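Local coordinates for protein 2-methyl-3-hydroxypyridine-5-carboxylic acid oxygenase (Mesorhizobium loti, PDB 3ALJ) that probably uses reduced FAD and molecular oxygen to oxygenate and open the ring of 2-methyl-3-hydroxypyridine-5-carboxylic acid, a step of vitamin B6 breakdown, at residues D156-K161 with E271-D276. Numbering follows the deposited sequence.
Sequences DGVGSK and ETTKLD. With FAD (flavin-adenine dinucleotide), chain B.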
loop_
_atom_site.group_PDB
_atom_site.type_symbol
_atom_site.label_atom_id
_atom_site.label_comp_id
_atom_site.label_asym_id
_atom_site.label_seq_id
_atom_site.Cartn_x
_atom_site.Cartn_y
_atom_site.Cartn_z
ATOM N N ASP A 156 -7.991 -5.439 8.860
ATOM C CA ASP A 156 -9.249 -4.990 8.235
ATOM C C ASP A 156 -9.365 -3.562 7.931
ATOM O O ASP A 156 -10.465 -3.005 7.900
ATOM C CB ASP A 156 -10.441 -5.604 9.094
ATOM C CG ASP A 156 -10.319 -5.339 10.566
ATOM O OD1 ASP A 156 -9.228 -5.184 11.185
ATOM O OD2 ASP A 156 -11.438 -5.311 11.239
ATOM N N GLY A 157 -8.211 -2.952 7.618
ATOM C CA GLY A 157 -8.241 -1.640 6.982
ATOM C C GLY A 157 -8.433 -0.446 7.934
ATOM O O GLY A 157 -8.558 -0.607 9.131
ATOM N N VAL A 158 -8.539 0.771 7.378
ATOM C CA VAL A 158 -8.597 1.987 8.193
ATOM C C VAL A 158 -9.828 1.991 9.070
ATOM O O VAL A 158 -9.776 2.595 10.124
ATOM C CB VAL A 158 -8.695 3.265 7.277
ATOM C CG1 VAL A 158 -7.440 3.590 6.636
ATOM C CG2 VAL A 158 -9.818 3.157 6.248
ATOM N N GLY A 159 -10.918 1.301 8.596
ATOM C CA GLY A 159 -12.180 1.195 9.438
ATOM C C GLY A 159 -12.226 -0.085 10.240
ATOM O O GLY A 159 -13.339 -0.498 10.595
ATOM N N SER A 160 -11.095 -0.701 10.597
ATOM C CA SER A 160 -11.059 -1.991 11.335
ATOM C C SER A 160 -12.058 -2.071 12.500
ATOM O O SER A 160 -12.020 -1.255 13.473
ATOM C CB SER A 160 -9.655 -2.049 12.016
ATOM O OG SER A 160 -9.536 -3.158 12.833
ATOM N N LYS A 161 -12.874 -3.088 12.369
ATOM C CA LYS A 161 -13.792 -3.441 13.455
ATOM C C LYS A 161 -13.152 -4.310 14.479
ATOM O O LYS A 161 -13.593 -4.316 15.646
ATOM C CB LYS A 161 -15.088 -4.105 12.866
ATOM C CG LYS A 161 -16.045 -3.042 12.219
ATOM C CD LYS A 161 -17.320 -3.741 11.652
ATOM C CE LYS A 161 -18.156 -2.678 10.999
ATOM N NZ LYS A 161 -19.411 -3.399 10.625
ATOM N N GLU A 271 -6.129 9.273 4.004
ATOM C CA GLU A 271 -6.636 8.958 5.357
ATOM C C GLU A 271 -5.569 8.354 6.177
ATOM O O GLU A 271 -4.754 7.515 5.722
ATOM C CB GLU A 271 -7.826 8.040 5.269
ATOM C CG GLU A 271 -8.389 7.603 6.642
ATOM C CD GLU A 271 -9.779 6.864 6.515
ATOM O OE1 GLU A 271 -10.224 6.604 5.369
ATOM O OE2 GLU A 271 -10.313 6.564 7.623
ATOM N N THR A 272 -5.531 8.760 7.451
ATOM C CA THR A 272 -4.503 8.245 8.330
ATOM C C THR A 272 -4.999 7.745 9.614
ATOM O O THR A 272 -6.118 8.152 10.085
ATOM C CB THR A 272 -3.415 9.362 8.637
ATOM O OG1 THR A 272 -4.044 10.472 9.335
ATOM C CG2 THR A 272 -2.797 9.925 7.356
ATOM N N THR A 273 -4.276 6.829 10.237
ATOM C CA THR A 273 -4.590 6.271 11.622
ATOM C C THR A 273 -3.307 6.158 12.382
ATOM O O THR A 273 -2.258 5.755 11.859
ATOM C CB THR A 273 -5.316 4.843 11.612
ATOM O OG1 THR A 273 -4.501 3.923 10.837
ATOM C CG2 THR A 273 -6.612 4.923 10.848
ATOM N N LYS A 274 -3.411 6.500 13.671
ATOM C CA LYS A 274 -2.246 6.291 14.542
ATOM C C LYS A 274 -2.798 5.853 15.925
ATOM O O LYS A 274 -3.785 6.496 16.358
ATOM C CB LYS A 274 -1.340 7.542 14.745
ATOM C CG LYS A 274 -0.005 7.150 15.499
ATOM C CD LYS A 274 0.896 8.380 15.406
ATOM C CE LYS A 274 2.160 8.000 16.152
ATOM N NZ LYS A 274 3.114 9.242 15.958
ATOM N N LEU A 275 -2.210 4.779 16.488
ATOM C CA LEU A 275 -2.791 4.162 17.703
ATOM C C LEU A 275 -1.811 4.167 18.888
ATOM O O LEU A 275 -0.638 4.112 18.675
ATOM C CB LEU A 275 -3.121 2.689 17.455
ATOM C CG LEU A 275 -4.124 2.313 16.364
ATOM C CD1 LEU A 275 -4.495 0.795 16.366
ATOM C CD2 LEU A 275 -5.164 3.186 15.946
ATOM N N ASP A 276 -2.389 4.125 20.091
ATOM C CA ASP A 276 -1.620 4.000 21.377
ATOM C C ASP A 276 -0.734 2.715 21.291
ATOM O O ASP A 276 0.440 2.651 21.718
ATOM C CB ASP A 276 -2.601 4.007 22.584
ATOM C CG ASP A 276 -1.882 3.911 23.927
ATOM O OD1 ASP A 276 -2.113 2.901 24.644
ATOM O OD2 ASP A 276 -1.139 4.864 24.222
HETATM P PA FAD B . -6.672 -2.723 2.825
HETATM O O1A FAD B . -5.839 -2.798 1.584
HETATM O O2A FAD B . -7.594 -1.660 2.990
HETATM O O5B FAD B . -7.428 -4.116 2.921
HETATM C C5B FAD B . -8.373 -4.390 4.008
HETATM C C4B FAD B . -9.212 -5.505 3.420
HETATM O O4B FAD B . -10.091 -5.830 4.552
HETATM C C3B FAD B . -10.127 -5.108 2.321
HETATM O O3B FAD B . -10.123 -6.086 1.261
HETATM C C2B FAD B . -11.514 -4.928 3.038
HETATM O O2B FAD B . -12.638 -5.191 2.180
HETATM C C1B FAD B . -11.493 -5.993 4.085
HETATM N N9A FAD B . -12.218 -5.670 5.272
HETATM C C8A FAD B . -12.493 -4.443 5.832
HETATM N N7A FAD B . -13.139 -4.570 7.001
HETATM C C5A FAD B . -13.298 -5.933 7.200
HETATM C C6A FAD B . -13.805 -6.672 8.265
HETATM N N6A FAD B . -14.358 -6.043 9.356
HETATM N N1A FAD B . -13.764 -8.001 8.143
HETATM C C2A FAD B . -13.273 -8.625 7.066
HETATM N N3A FAD B . -12.723 -7.966 6.005
HETATM C C4A FAD B . -12.728 -6.609 6.123
HETATM N N1 FAD B . 1.175 1.915 -0.428
HETATM C C2 FAD B . 2.291 1.496 -0.997
HETATM O O2 FAD B . 3.038 0.648 -0.483
HETATM N N3 FAD B . 2.685 2.025 -2.226
HETATM C C4 FAD B . 1.905 2.965 -2.902
HETATM O O4 FAD B . 2.234 3.300 -4.100
HETATM C C4X FAD B . 0.752 3.397 -2.270
HETATM N N5 FAD B . -0.028 4.448 -2.865
HETATM C C5X FAD B . -1.139 4.921 -2.192
HETATM C C6 FAD B . -1.864 6.017 -2.691
HETATM C C7 FAD B . -3.004 6.446 -2.062
HETATM C C7M FAD B . -3.790 7.651 -2.654
HETATM C C8 FAD B . -3.420 5.857 -0.887
HETATM C C8M FAD B . -4.677 6.336 -0.126
HETATM C C9 FAD B . -2.704 4.767 -0.372
HETATM C C9A FAD B . -1.519 4.312 -1.002
HETATM N N10 FAD B . -0.727 3.205 -0.463
HETATM C C10 FAD B . 0.401 2.813 -1.078
HETATM C "C1'" FAD B . -1.162 2.570 0.871
HETATM C "C2'" FAD B . -1.894 1.265 0.584
HETATM O "O2'" FAD B . -3.011 1.531 -0.290
HETATM C "C3'" FAD B . -2.493 0.722 1.894
HETATM O "O3'" FAD B . -1.550 1.066 2.977
HETATM C "C4'" FAD B . -2.639 -0.742 1.936
HETATM O "O4'" FAD B . -3.601 -1.099 0.903
HETATM C "C5'" FAD B . -3.210 -1.212 3.234
HETATM O "O5'" FAD B . -3.348 -2.629 3.186
HETATM P P FAD B . -4.232 -3.298 4.311
HETATM O O1P FAD B . -4.251 -4.730 3.980
HETATM O O2P FAD B . -3.820 -2.870 5.685
HETATM O O3P FAD B . -5.701 -2.650 4.113
#
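In the FAD-binding fold of this flavoprotein oxygenase, segment 156-161, which runs beside the cofactor's adenine from strand 151-154 of the six-stranded mixed sheet into helix 161-166, meets the outermost strand, 267-275, of the seven-stranded mixed sheet through Val158 and Glu271. The type I turn from Gly157 to Ser160 is closed by Ser160 N to Gly157 O (2.9 Å) and points the Val158 side chain at the strand. Glu271 comes from the opposite direction: with CG anti to the backbone N (chi1 177°) and the chain extended, its carboxylate lies against the valine, OE1 3.6 Å from Val158 CG2 and OE2 3.7 Å from Val158 CB. OE2 also forms a salt bridge with Arg172 on the adjoining strand. Cut back to an alanine, Glu271 would probably leave Arg172 without this mate and open a gap beside Val158. Thr273 adds its methyl, CG2 lying 4.0 Å from Val158 O, while its OG1 bonds to Ala292 N and Asp288 O. On the cofactor side, Asp156 CB packs 3.4 Å from FAD C5A. The Asp156 carboxylate takes Val162 N on OD2, while N-cap Ser160 caps Arg163 N with OG and donates a hydrogen bond from OG to Asp156 OD1 (2.6 Å), 43° out of the carboxylate plane.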